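Local structure of acyl-coa oxidase (Arabidopsis thaliana, 1W07) at residues P108-Q113 / K121-A126; Q286-D291 / L383-T388; G403-S408 / P627-E632; A462-C467 / R490-A495; I530-F535 / I558-L563. The protein catalyses the FAD-dependent desaturation of long- and medium-chain acyl-CoAs to 2-trans-enoyl-CoAs in peroxisomes, passing the electrons to oxygen to give hydrogen peroxide. The protein carries 1 engineered substitution. All coordinates share one frame; numbering follows the deposited sequence.

The contacts follow in series along the chain, but contacts 4 and 5 fall inside the loop closed by contact 3. Contact 1 lies in the N-terminal helical domain, its centre about 27 Å from that of contact 2. Contact 2 sits near the middle of the chain in the first C-terminal helical domain, its centre about 15 Å from that of contact 5 in the second. These two touch: Leu383 CD2 packs on Val531 CG2 at 3.6 Å, joining helices 370-398 and 516-538. Contact 4, centred about 18 Å from contact 5, lies on the same side of the chain's centre, farther from it. Contact 3 ties the two C-terminal domains beside the second subunit and the FAD pocket.

Contact 1: P108-Q113 / K121-A126; sequences PAIKGQ and KWLSLA
Helices 98-113 and 116-128 run nearly antiparallel where Ile110 and Leu123 face each other: the short axes make an angle of 161°, approach to 10.0 Å, and bring the two CA atoms within 7.3 Å. Only two residues link the helices, so this is an alpha-alpha hairpin, part of the helical N-terminal domain of the acyl-CoA oxidase fold. At this separation branched aliphatic side chains suit the interface. Ile110 points at the partner helix and slides past Leu123 in the opposite direction, with its CB 4.0 Å from Leu123 CD2. Its CG2 methyl stands trans to the backbone N, which carries it toward the second helix, where it meets Trp122 CB at 4.2 Å. The indole then turns away from Ile110, toward a loop at Gln253. Leu123 fills the middle of the seam and leans back on Val107 of the first helix. Farther from the turn, Ala126 is small enough to nestle against Phe106 and Val107. On the exposed side Lys111 spends only its hydrocarbon on the contact. Its extended chain crosses Leu123 at about a right angle and carries NZ outward, while Lys111 CG presses on Leu123 CD1 at a tight 3.4 Å.

Contact 2: Q286-D291 / L383-T388; sequences QTIVAD and LTTTAT
Thr384, which opens a threonine-rich run of helix 370-398, points at helix 278-309, and its CA lies 6.3 Å from that of Val289. Both helices belong to the helical bundle of the first C-terminal (C-alpha1) domain of the acyl-CoA oxidase fold. The Thr384 hydroxyl stands between the backbone N and the carbonyl carbon (chi1 64°), where it spends its proton on Leu380 O in the preceding turn. Both branches lie against Val289, the two side chains crossing at about a right angle: Thr384 CG2 meets Val289 CG1 at 4.0 Å, and Thr384 OG1 lies over Val289 CA at 4.0 Å. In Thr385 the hydroxyl is likewise engaged, OG1 pairing with Lys381 O one turn back and with Asn427 ND2 in addition, while its CG2 touches Ile288 CG2 at 3.6 Å. The side chain of Ile288 also rests on Glu424, the inferred proton acceptor. Four residues on from Thr384, Thr388 turns its hydroxyl back to the helix: OG1 donates to Thr384 O at 2.6 Å, and Thr388 N reaches the same oxygen from the opposite face of the carbonyl. Threonine suits such buried helix faces because the hydroxyl can bond to a carbonyl one turn back while the methyl packs. No polar bond is therefore needed across the contact, because the hydroxyls are paired elsewhere.

Contact 3: G403-S408 / P627-E632; sequences GYLWCS and PKLFEE
Cys407 has the largest area covered here, and its sulfur meets Leu629 of helix 625-635: SG lies 3.7 Å from Leu629 CD2. The thiol sits between its own backbone N and carbonyl carbon (chi1 67°), a rotation that aims it at the helix. Cysteine suits this place because the polarisable sulfur packs almost like a methyl. Leu629 starts off beside the loop, yet its branched end bends toward it, and the single methyl CD2 is shared by two partners, touching Leu405 CD1 at 3.9 Å as well as the sulfur. Cys407 belongs to a short 3-10 turn, 406-408, closed by Ser408 N bonding to Leu405 O at 2.9 Å. The turn leads from the FAD-binding region of the first C-terminal helical domain into helix 410-417, and this contact lays helix 625-635, late in the chain, against it. Tyr404 touches FAD and hydrogen-bonds through OH to Ala415 O of the second subunit, while the ring of Phe630 meets Phe241 of that subunit edge to face. One turn on from Leu629, Glu632 contributes only hydrocarbon: its CB lies 4.2 Å from Cys407 SG, whereas its carboxylate is held away in a salt bridge from OE1 to Lys635 NZ.

Contact 4: A462-C467 / R490-A495; sequences AHLLQC and RALRMA
The guanidinium of Arg493 is the flat group nearest this seam, yet neither its face nor its edge meets Leu465; the arginine offers its aliphatic root instead. Leu465 CD2 settles against the backbone itself, 3.6 Å from Arg493 CA, with Arg493 CB at 3.9 Å. The arginine chain then bends at chi2 and chi3 and lies beside Thr574 and Asn575. The other planar guanidinium, that of Arg490, takes no part in the contact; it is held by Asp570 in a salt bridge and by Gln528 in a hydrogen bond.

Here the turn after the short helix 461-464 packs on helix 480-503 of the helical C-terminal region. Leu465 is the first residue to leave helical geometry after the short helix, and the end of its side chain reaches helix 480-503, also touching Val496. Beside it Leu464 points at that helix. Leu492 comes to meet both: CG trans to the backbone N (chi1 177°) throws its CD2 outward, 3.8 Å from Leu464 CB and 4.1 Å from Leu465 CG, crossing each leucine at about a right angle. An alanine at Leu465 is likely to uncover the backbone of Arg493 and leave Leu492 with only Leu464 of this segment to pack on. Two residues later Cys467 forms a disulfide with Cys576, a covalent tie to the chain beyond helix 568-572.

Because the seam itself is made of leucine methyls and hydrocarbon, it rests on apolar packing without directional bonds; the nearby disulfide adds a covalent constraint on the loop that leaves this short helix.

Contact 5: I530-F535 / I558-L563; sequences IVVSKF and IYALYL
Val531 presses on the phenol end of Tyr559 in the tight part of this contact, while Val532 and Ala560 meet more loosely beside it. The axes of 530-535 and 558-563, which lie on helices 516-538 and 548-566, pass nearly antiparallel, at 155° and 10.2 Å apart, within the helical bundle of the second C-terminal domain. The tyrosine reaches across because CG lies trans to its backbone N (chi1 -180°). Its ring then crosses Val531 at about a right angle, so Val531 CG1 comes within 3.3 Å of Tyr559 OH and 3.4 Å of CE2, close for a methyl. Val532 CG2 adds an oblique touch on Tyr559 CE2 at 3.9 Å. A phenylalanine in place of Tyr559 would probably open a gap beside Val531, whose CG1 would lose its closest neighbour across the seam.

Neither flank faces water; looseness here means longer spacing within the core. Val532 CG1 and Ala560 CB lie 4.0 Å apart, the small alanine letting the backbones approach to 6.2 Å between Val532 CA and Ala560 CA, and Val483 of helix 480-503 covers both. Phe535 points inward too but stays farther off, its ring packed edge to face with Phe346. Beta-branched valines suit the helix faces, being short and rigid in shape. Apolar contact dominates across the seam, so the helices are held by shape and burial, with the phenol packed against the valine methyls.

Contact 1: P108-Q113 / K121-A126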
# COMPACT_ATOMS: atom_id res chain seq x y z
N PRO B 108 0.56 -8.68 -30.74
CA PRO B 108 -0.05 -9.97 -30.40
C PRO B 108 -1.52 -10.06 -30.83
O PRO B 108 -2.00 -11.14 -31.17
CB PRO B 108 0.11 -10.02 -28.88
CG PRO B 108 1.43 -9.30 -28.67
CD PRO B 108 1.30 -8.12 -29.60
N ALA B 109 -2.22 -8.92 -30.80
CA ALA B 109 -3.63 -8.89 -31.18
C ALA B 109 -3.82 -9.16 -32.66
O ALA B 109 -4.68 -9.95 -33.05
CB ALA B 109 -4.24 -7.54 -30.82
N ILE B 110 -3.02 -8.50 -33.49
CA ILE B 110 -3.09 -8.67 -34.94
C ILE B 110 -2.67 -10.09 -35.33
O ILE B 110 -3.23 -10.66 -36.26
CB ILE B 110 -2.18 -7.67 -35.67
CG1 ILE B 110 -2.52 -6.25 -35.23
CG2 ILE B 110 -2.37 -7.80 -37.17
CD1 ILE B 110 -1.53 -5.23 -35.72
N LYS B 111 -1.69 -10.66 -34.62
CA LYS B 111 -1.21 -12.01 -34.89
C LYS B 111 -2.26 -13.09 -34.58
O LYS B 111 -2.45 -14.03 -35.34
CB LYS B 111 0.04 -12.33 -34.07
CG LYS B 111 1.32 -11.70 -34.59
CD LYS B 111 2.53 -12.16 -33.78
CE LYS B 111 3.82 -11.50 -34.27
NZ LYS B 111 5.01 -11.88 -33.45
N GLY B 112 -2.93 -12.96 -33.44
CA GLY B 112 -3.92 -13.95 -33.08
C GLY B 112 -5.32 -13.74 -33.61
O GLY B 112 -6.12 -14.68 -33.65
N GLN B 113 -5.64 -12.52 -34.02
CA GLN B 113 -6.98 -12.21 -34.51
C GLN B 113 -7.01 -11.79 -35.97
O GLN B 113 -8.07 -11.73 -36.59
CB GLN B 113 -7.59 -11.10 -33.64
CG GLN B 113 -7.97 -11.56 -32.23
CD GLN B 113 -8.02 -10.42 -31.24
OE1 GLN B 113 -8.57 -9.36 -31.52
NE2 GLN B 113 -7.44 -10.64 -30.06
N LYS B 121 0.46 -7.78 -43.79
CA LYS B 121 0.36 -6.40 -44.23
C LYS B 121 0.58 -5.43 -43.07
O LYS B 121 1.35 -4.46 -43.18
CB LYS B 121 -1.01 -6.13 -44.85
CG LYS B 121 -1.12 -4.77 -45.50
CD LYS B 121 -2.12 -3.86 -44.82
CE LYS B 121 -2.09 -2.49 -45.48
NZ LYS B 121 -2.94 -1.47 -44.81
N TRP B 122 -0.08 -5.68 -41.95
CA TRP B 122 0.05 -4.80 -40.79
C TRP B 122 1.26 -5.07 -39.91
O TRP B 122 1.90 -4.13 -39.44
CB TRP B 122 -1.23 -4.84 -39.96
CG TRP B 122 -2.40 -4.27 -40.67
CD1 TRP B 122 -3.39 -4.95 -41.32
CD2 TRP B 122 -2.71 -2.88 -40.84
NE1 TRP B 122 -4.29 -4.08 -41.87
CE2 TRP B 122 -3.90 -2.80 -41.59
CE3 TRP B 122 -2.09 -1.69 -40.42
CZ2 TRP B 122 -4.50 -1.58 -41.93
CZ3 TRP B 122 -2.68 -0.48 -40.76
CH2 TRP B 122 -3.87 -0.43 -41.51
N LEU B 123 1.58 -6.34 -39.68
CA LEU B 123 2.73 -6.71 -38.87
C LEU B 123 4.02 -6.26 -39.54
O LEU B 123 5.03 -6.00 -38.87
CB LEU B 123 2.77 -8.23 -38.63
CG LEU B 123 1.66 -8.84 -37.77
CD1 LEU B 123 1.83 -10.35 -37.72
CD2 LEU B 123 1.70 -8.25 -36.36
N SER B 124 4.00 -6.17 -40.87
CA SER B 124 5.19 -5.72 -41.58
C SER B 124 5.43 -4.26 -41.20
O SER B 124 6.57 -3.84 -40.99
CB SER B 124 5.00 -5.85 -43.09
OG SER B 124 4.03 -4.92 -43.55
N LEU B 125 4.35 -3.49 -41.10
CA LEU B 125 4.42 -2.09 -40.72
C LEU B 125 4.78 -1.95 -39.24
O LEU B 125 5.67 -1.18 -38.88
CB LEU B 125 3.08 -1.40 -40.97
CG LEU B 125 2.62 -1.32 -42.43
CD1 LEU B 125 1.25 -0.66 -42.47
CD2 LEU B 125 3.63 -0.53 -43.26
N ALA B 126 4.09 -2.71 -38.39
CA ALA B 126 4.31 -2.67 -36.95
C ALA B 126 5.70 -3.13 -36.55
O ALA B 126 6.37 -2.51 -35.72
CB ALA B 126 3.25 -3.52 -36.24

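Contact 2: Q286-D291 / L383-T388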
# COMPACT_ATOMS: atom_id res chain seq x y z
N GLN B 286 0.67 -15.06 -18.18
CA GLN B 286 1.88 -15.77 -17.80
C GLN B 286 2.99 -14.76 -17.60
O GLN B 286 3.80 -14.88 -16.67
CB GLN B 286 2.26 -16.78 -18.90
CG GLN B 286 3.46 -17.67 -18.58
CD GLN B 286 4.78 -16.93 -18.67
OE1 GLN B 286 5.01 -16.15 -19.59
NE2 GLN B 286 5.67 -17.18 -17.71
N THR B 287 3.03 -13.75 -18.46
CA THR B 287 4.04 -12.70 -18.37
C THR B 287 3.80 -11.89 -17.09
O THR B 287 4.76 -11.47 -16.44
CB THR B 287 4.00 -11.75 -19.60
OG1 THR B 287 2.80 -10.96 -19.58
CG2 THR B 287 4.03 -12.55 -20.89
N ILE B 288 2.54 -11.68 -16.73
CA ILE B 288 2.19 -10.94 -15.52
C ILE B 288 2.70 -11.71 -14.28
O ILE B 288 3.32 -11.14 -13.39
CB ILE B 288 0.65 -10.73 -15.43
CG1 ILE B 288 0.19 -9.79 -16.55
CG2 ILE B 288 0.25 -10.17 -14.07
CD1 ILE B 288 -1.30 -9.68 -16.67
N VAL B 289 2.45 -13.01 -14.24
CA VAL B 289 2.91 -13.81 -13.12
C VAL B 289 4.43 -13.73 -13.05
O VAL B 289 5.02 -13.53 -11.98
CB VAL B 289 2.48 -15.28 -13.26
CG1 VAL B 289 3.00 -16.07 -12.10
CG2 VAL B 289 0.96 -15.38 -13.33
N ALA B 290 5.08 -13.86 -14.20
CA ALA B 290 6.53 -13.79 -14.25
C ALA B 290 7.00 -12.43 -13.76
O ALA B 290 8.02 -12.31 -13.08
CB ALA B 290 7.03 -14.06 -15.67
N ASP B 291 6.24 -11.39 -14.10
CA ASP B 291 6.57 -10.02 -13.70
C ASP B 291 6.48 -9.86 -12.18
O ASP B 291 7.23 -9.08 -11.59
CB ASP B 291 5.62 -9.04 -14.37
CG ASP B 291 6.31 -8.16 -15.37
OD1 ASP B 291 7.27 -7.45 -14.97
OD2 ASP B 291 5.91 -8.18 -16.56
N LEU B 383 -3.54 -14.09 -7.50
CA LEU B 383 -2.80 -14.39 -6.29
C LEU B 383 -1.44 -13.70 -6.21
O LEU B 383 -1.15 -13.00 -5.25
CB LEU B 383 -2.61 -15.90 -6.14
CG LEU B 383 -2.12 -16.37 -4.76
CD1 LEU B 383 -3.32 -16.48 -3.83
CD2 LEU B 383 -1.43 -17.72 -4.87
N THR B 384 -0.61 -13.88 -7.24
CA THR B 384 0.73 -13.30 -7.27
C THR B 384 0.77 -11.77 -7.30
O THR B 384 1.61 -11.16 -6.63
CB THR B 384 1.56 -13.85 -8.45
OG1 THR B 384 0.96 -13.47 -9.70
CG2 THR B 384 1.62 -15.37 -8.38
N THR B 385 -0.13 -11.15 -8.08
CA THR B 385 -0.13 -9.69 -8.16
C THR B 385 -0.54 -9.08 -6.85
O THR B 385 0.04 -8.09 -6.42
CB THR B 385 -1.05 -9.16 -9.27
OG1 THR B 385 -2.38 -9.68 -9.10
CG2 THR B 385 -0.53 -9.57 -10.62
N THR B 386 -1.56 -9.65 -6.22
CA THR B 386 -2.04 -9.15 -4.93
C THR B 386 -0.91 -9.31 -3.92
O THR B 386 -0.54 -8.36 -3.22
CB THR B 386 -3.30 -9.96 -4.49
OG1 THR B 386 -4.37 -9.66 -5.40
CG2 THR B 386 -3.71 -9.60 -3.05
N ALA B 387 -0.34 -10.51 -3.83
CA ALA B 387 0.73 -10.74 -2.85
C ALA B 387 1.93 -9.84 -3.09
O ALA B 387 2.55 -9.36 -2.14
CB ALA B 387 1.17 -12.21 -2.87
N THR B 388 2.26 -9.61 -4.36
CA THR B 388 3.42 -8.79 -4.72
C THR B 388 3.22 -7.32 -4.37
O THR B 388 4.11 -6.69 -3.79
CB THR B 388 3.77 -8.96 -6.22
OG1 THR B 388 4.11 -10.33 -6.45
CG2 THR B 388 4.96 -8.06 -6.63

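Contact 3: G403-S408 / P627-E632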
# COMPACT_ATOMS: atom_id res chain seq x y z
N GLY B 403 12.53 4.66 4.30
CA GLY B 403 11.85 4.01 3.21
C GLY B 403 10.82 4.96 2.57
O GLY B 403 10.34 4.70 1.46
N TYR B 404 10.47 6.05 3.25
CA TYR B 404 9.49 7.01 2.74
C TYR B 404 10.10 7.94 1.68
O TYR B 404 9.39 8.60 0.92
CB TYR B 404 8.92 7.81 3.91
CG TYR B 404 7.70 8.66 3.56
CD1 TYR B 404 6.54 8.09 3.02
CD2 TYR B 404 7.71 10.03 3.78
CE1 TYR B 404 5.43 8.88 2.70
CE2 TYR B 404 6.61 10.82 3.49
CZ TYR B 404 5.48 10.26 2.95
OH TYR B 404 4.39 11.08 2.70
N LEU B 405 11.43 7.99 1.63
CA LEU B 405 12.11 8.81 0.64
C LEU B 405 12.08 8.17 -0.74
O LEU B 405 12.36 6.97 -0.88
CB LEU B 405 13.58 9.03 1.03
CG LEU B 405 13.87 10.20 1.97
CD1 LEU B 405 15.32 10.15 2.45
CD2 LEU B 405 13.57 11.49 1.24
N TRP B 406 11.75 8.95 -1.76
CA TRP B 406 11.71 8.42 -3.11
C TRP B 406 13.00 7.67 -3.52
O TRP B 406 12.93 6.65 -4.20
CB TRP B 406 11.48 9.56 -4.11
CG TRP B 406 11.12 9.07 -5.46
CD1 TRP B 406 9.87 8.76 -5.90
CD2 TRP B 406 12.00 8.82 -6.56
NE1 TRP B 406 9.91 8.33 -7.20
CE2 TRP B 406 11.21 8.36 -7.64
CE3 TRP B 406 13.39 8.95 -6.75
CZ2 TRP B 406 11.76 8.01 -8.88
CZ3 TRP B 406 13.94 8.60 -8.00
CH2 TRP B 406 13.12 8.14 -9.04
N CYS B 407 14.16 8.18 -3.09
CA CYS B 407 15.43 7.56 -3.47
C CYS B 407 15.61 6.15 -2.86
O CYS B 407 16.59 5.46 -3.15
CB CYS B 407 16.62 8.48 -3.13
SG CYS B 407 16.94 8.79 -1.37
N SER B 408 14.66 5.71 -2.04
CA SER B 408 14.77 4.36 -1.50
C SER B 408 14.36 3.35 -2.61
O SER B 408 14.61 2.14 -2.47
CB SER B 408 13.86 4.17 -0.28
OG SER B 408 12.49 4.10 -0.63
N PRO B 627 25.88 7.73 3.65
CA PRO B 627 26.57 8.75 2.87
C PRO B 627 25.82 9.03 1.56
O PRO B 627 25.73 10.18 1.14
CB PRO B 627 27.95 8.13 2.64
CG PRO B 627 28.16 7.33 3.90
CD PRO B 627 26.81 6.67 4.08
N LYS B 628 25.28 7.99 0.95
CA LYS B 628 24.56 8.15 -0.31
C LYS B 628 23.22 8.84 -0.17
O LYS B 628 22.72 9.44 -1.12
CB LYS B 628 24.40 6.80 -1.00
CG LYS B 628 25.72 6.21 -1.49
CD LYS B 628 26.28 7.04 -2.65
CE LYS B 628 27.67 6.60 -3.10
NZ LYS B 628 28.14 7.42 -4.28
N LEU B 629 22.62 8.75 1.01
CA LEU B 629 21.34 9.41 1.26
C LEU B 629 21.59 10.91 1.25
O LEU B 629 20.81 11.67 0.69
CB LEU B 629 20.76 9.00 2.62
CG LEU B 629 19.85 7.75 2.65
CD1 LEU B 629 19.53 7.38 4.10
CD2 LEU B 629 18.57 8.02 1.87
N PHE B 630 22.68 11.32 1.89
CA PHE B 630 23.06 12.72 1.97
C PHE B 630 23.35 13.23 0.56
O PHE B 630 22.88 14.29 0.16
CB PHE B 630 24.28 12.89 2.90
CG PHE B 630 24.76 14.32 3.02
CD1 PHE B 630 23.92 15.30 3.55
CD2 PHE B 630 26.02 14.69 2.57
CE1 PHE B 630 24.35 16.63 3.63
CE2 PHE B 630 26.45 16.02 2.64
CZ PHE B 630 25.61 16.99 3.17
N GLU B 631 24.12 12.46 -0.19
CA GLU B 631 24.46 12.83 -1.57
C GLU B 631 23.21 13.07 -2.42
O GLU B 631 23.15 14.02 -3.20
CB GLU B 631 25.31 11.72 -2.20
CG GLU B 631 25.81 12.03 -3.59
CD GLU B 631 26.56 10.86 -4.22
OE1 GLU B 631 27.52 10.34 -3.60
OE2 GLU B 631 26.19 10.47 -5.34
N GLU B 632 22.22 12.19 -2.28
CA GLU B 632 21.00 12.35 -3.07
C GLU B 632 20.20 13.57 -2.66
O GLU B 632 19.67 14.28 -3.52
CB GLU B 632 20.12 11.11 -2.96
CG GLU B 632 20.60 9.96 -3.81
CD GLU B 632 20.63 10.30 -5.29
OE1 GLU B 632 21.66 10.01 -5.94
OE2 GLU B 632 19.63 10.85 -5.82

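Contact 4: A462-C467 / R490-A495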
# COMPACT_ATOMS: atom_id res chain seq x y z
N ALA B 462 -11.80 -38.60 -0.52
CA ALA B 462 -12.00 -39.69 0.43
C ALA B 462 -11.29 -39.44 1.75
O ALA B 462 -11.93 -39.12 2.75
CB ALA B 462 -11.52 -41.00 -0.18
N HIS B 463 -9.97 -39.60 1.77
CA HIS B 463 -9.20 -39.38 2.99
C HIS B 463 -8.98 -37.91 3.27
O HIS B 463 -8.75 -37.53 4.41
CB HIS B 463 -7.84 -40.09 2.91
CG HIS B 463 -7.78 -41.36 3.70
ND1 HIS B 463 -8.16 -41.43 5.03
CD2 HIS B 463 -7.39 -42.61 3.36
CE1 HIS B 463 -7.99 -42.66 5.47
NE2 HIS B 463 -7.52 -43.40 4.48
N LEU B 464 -9.04 -37.09 2.22
CA LEU B 464 -8.83 -35.66 2.37
C LEU B 464 -9.88 -35.02 3.27
O LEU B 464 -9.54 -34.37 4.27
CB LEU B 464 -8.81 -34.98 1.00
CG LEU B 464 -7.55 -35.27 0.18
CD1 LEU B 464 -7.66 -34.66 -1.20
CD2 LEU B 464 -6.32 -34.73 0.91
N LEU B 465 -11.16 -35.19 2.94
CA LEU B 465 -12.24 -34.62 3.74
C LEU B 465 -12.45 -35.34 5.06
O LEU B 465 -13.47 -35.16 5.72
CB LEU B 465 -13.55 -34.61 2.94
CG LEU B 465 -13.71 -33.48 1.92
CD1 LEU B 465 -15.04 -33.65 1.19
CD2 LEU B 465 -13.65 -32.13 2.62
N GLN B 466 -11.47 -36.14 5.46
CA GLN B 466 -11.57 -36.88 6.72
C GLN B 466 -10.19 -37.29 7.22
O GLN B 466 -10.05 -38.35 7.83
CB GLN B 466 -12.45 -38.11 6.53
N CYS B 467 -9.18 -36.45 6.99
CA CYS B 467 -7.83 -36.77 7.43
C CYS B 467 -7.44 -36.29 8.81
O CYS B 467 -8.18 -35.57 9.48
CB CYS B 467 -6.77 -36.28 6.44
SG CYS B 467 -6.64 -34.52 5.96
N ARG B 490 -7.43 -28.55 3.06
CA ARG B 490 -7.95 -27.23 3.38
C ARG B 490 -8.71 -26.60 2.20
O ARG B 490 -9.79 -26.04 2.38
CB ARG B 490 -6.79 -26.33 3.83
CG ARG B 490 -7.14 -24.87 3.94
CD ARG B 490 -6.42 -24.07 2.86
NE ARG B 490 -6.60 -22.62 3.02
CZ ARG B 490 -5.77 -21.72 2.50
NH1 ARG B 490 -4.70 -22.12 1.81
NH2 ARG B 490 -6.00 -20.43 2.66
N ALA B 491 -8.14 -26.71 1.01
CA ALA B 491 -8.77 -26.16 -0.19
C ALA B 491 -10.03 -26.93 -0.57
O ALA B 491 -11.09 -26.34 -0.80
CB ALA B 491 -7.79 -26.20 -1.35
N LEU B 492 -9.92 -28.25 -0.62
CA LEU B 492 -11.06 -29.11 -0.97
C LEU B 492 -12.20 -28.90 0.03
O LEU B 492 -13.35 -28.80 -0.36
CB LEU B 492 -10.63 -30.58 -0.97
CG LEU B 492 -11.74 -31.62 -1.23
CD1 LEU B 492 -12.41 -31.36 -2.57
CD2 LEU B 492 -11.12 -33.00 -1.23
N ARG B 493 -11.85 -28.86 1.31
CA ARG B 493 -12.82 -28.67 2.37
C ARG B 493 -13.60 -27.37 2.18
O ARG B 493 -14.83 -27.35 2.28
CB ARG B 493 -12.10 -28.67 3.72
CG ARG B 493 -12.94 -28.19 4.89
CD ARG B 493 -14.06 -29.16 5.22
NE ARG B 493 -13.98 -29.61 6.62
CZ ARG B 493 -14.91 -30.36 7.21
NH1 ARG B 493 -15.97 -30.74 6.52
NH2 ARG B 493 -14.76 -30.72 8.47
N MET B 494 -12.88 -26.29 1.91
CA MET B 494 -13.52 -24.99 1.71
C MET B 494 -14.43 -25.01 0.48
O MET B 494 -15.52 -24.46 0.51
CB MET B 494 -12.46 -23.89 1.56
CG MET B 494 -11.67 -23.63 2.84
SD MET B 494 -10.25 -22.51 2.68
CE MET B 494 -11.04 -20.92 2.80
N ALA B 495 -13.98 -25.65 -0.59
CA ALA B 495 -14.76 -25.72 -1.82
C ALA B 495 -16.02 -26.57 -1.63
O ALA B 495 -17.12 -26.17 -2.05
CB ALA B 495 -13.92 -26.30 -2.93

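Contact 5: I530-F535 / I558-L563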
# COMPACT_ATOMS: atom_id res chain seq x y z
N ILE B 530 -1.64 -24.66 -5.42
CA ILE B 530 -0.90 -24.78 -6.66
C ILE B 530 0.54 -24.23 -6.52
O ILE B 530 1.51 -24.86 -6.94
CB ILE B 530 -1.63 -24.03 -7.80
CG1 ILE B 530 -2.97 -24.73 -8.10
CG2 ILE B 530 -0.76 -23.96 -9.04
CD1 ILE B 530 -3.83 -24.04 -9.17
N VAL B 531 0.68 -23.04 -5.92
CA VAL B 531 1.99 -22.44 -5.75
C VAL B 531 2.85 -23.34 -4.85
O VAL B 531 4.01 -23.62 -5.15
CB VAL B 531 1.87 -21.02 -5.12
CG1 VAL B 531 3.26 -20.40 -4.98
CG2 VAL B 531 0.99 -20.13 -6.00
N VAL B 532 2.28 -23.81 -3.76
CA VAL B 532 3.02 -24.67 -2.85
C VAL B 532 3.47 -25.97 -3.52
O VAL B 532 4.61 -26.40 -3.35
CB VAL B 532 2.19 -25.03 -1.60
CG1 VAL B 532 2.98 -26.01 -0.74
CG2 VAL B 532 1.85 -23.79 -0.80
N SER B 533 2.56 -26.58 -4.29
CA SER B 533 2.86 -27.84 -4.97
C SER B 533 3.93 -27.69 -6.04
O SER B 533 4.72 -28.60 -6.25
CB SER B 533 1.58 -28.45 -5.58
OG SER B 533 1.19 -27.74 -6.74
N LYS B 534 3.95 -26.55 -6.72
CA LYS B 534 4.96 -26.32 -7.76
C LYS B 534 6.34 -26.04 -7.17
O LYS B 534 7.36 -26.35 -7.80
CB LYS B 534 4.54 -25.18 -8.68
CG LYS B 534 3.22 -25.43 -9.36
CD LYS B 534 3.27 -26.73 -10.14
CE LYS B 534 1.90 -27.14 -10.61
NZ LYS B 534 1.99 -28.40 -11.40
N PHE B 535 6.38 -25.45 -5.98
CA PHE B 535 7.65 -25.19 -5.30
C PHE B 535 8.23 -26.53 -4.84
O PHE B 535 9.41 -26.80 -5.00
CB PHE B 535 7.44 -24.26 -4.10
CG PHE B 535 8.66 -23.48 -3.70
CD1 PHE B 535 8.52 -22.26 -3.05
CD2 PHE B 535 9.94 -23.95 -3.98
CE1 PHE B 535 9.64 -21.51 -2.69
CE2 PHE B 535 11.07 -23.21 -3.62
CZ PHE B 535 10.92 -21.98 -2.97
N ILE B 558 9.08 -22.24 4.25
CA ILE B 558 8.78 -20.97 4.91
C ILE B 558 7.50 -20.44 4.24
O ILE B 558 6.58 -19.98 4.90
CB ILE B 558 9.90 -19.90 4.69
CG1 ILE B 558 11.05 -20.13 5.68
CG2 ILE B 558 9.30 -18.48 4.83
CD1 ILE B 558 12.22 -19.17 5.49
N TYR B 559 7.46 -20.51 2.91
CA TYR B 559 6.28 -20.04 2.16
C TYR B 559 5.02 -20.80 2.63
O TYR B 559 4.02 -20.20 3.03
CB TYR B 559 6.51 -20.24 0.65
CG TYR B 559 5.36 -19.78 -0.24
CD1 TYR B 559 5.03 -18.42 -0.38
CD2 TYR B 559 4.55 -20.71 -0.88
CE1 TYR B 559 3.90 -18.01 -1.13
CE2 TYR B 559 3.43 -20.31 -1.62
CZ TYR B 559 3.11 -18.98 -1.75
OH TYR B 559 2.00 -18.64 -2.50
N ALA B 560 5.10 -22.12 2.61
CA ALA B 560 3.98 -22.96 3.01
C ALA B 560 3.56 -22.77 4.46
O ALA B 560 2.39 -22.55 4.76
CB ALA B 560 4.32 -24.43 2.74
N LEU B 561 4.52 -22.86 5.38
CA LEU B 561 4.22 -22.71 6.79
C LEU B 561 3.74 -21.31 7.14
O LEU B 561 2.98 -21.13 8.09
CB LEU B 561 5.45 -23.07 7.64
CG LEU B 561 5.95 -24.51 7.50
CD1 LEU B 561 7.15 -24.74 8.42
CD2 LEU B 561 4.82 -25.46 7.86
N TYR B 562 4.19 -20.31 6.38
CA TYR B 562 3.76 -18.94 6.63
C TYR B 562 2.28 -18.81 6.27
O TYR B 562 1.51 -18.20 7.00
CB TYR B 562 4.57 -17.96 5.79
CG TYR B 562 4.08 -16.54 5.95
CD1 TYR B 562 4.29 -15.85 7.13
CD2 TYR B 562 3.37 -15.91 4.93
CE1 TYR B 562 3.80 -14.56 7.31
CE2 TYR B 562 2.88 -14.62 5.08
CZ TYR B 562 3.10 -13.95 6.28
OH TYR B 562 2.62 -12.68 6.47
N LEU B 563 1.90 -19.38 5.13
CA LEU B 563 0.50 -19.31 4.69
C LEU B 563 -0.38 -20.13 5.62
O LEU B 563 -1.51 -19.75 5.91
CB LEU B 563 0.37 -19.82 3.25
CG LEU B 563 0.91 -18.93 2.10
CD1 LEU B 563 0.65 -19.62 0.76
CD2 LEU B 563 0.23 -17.57 2.13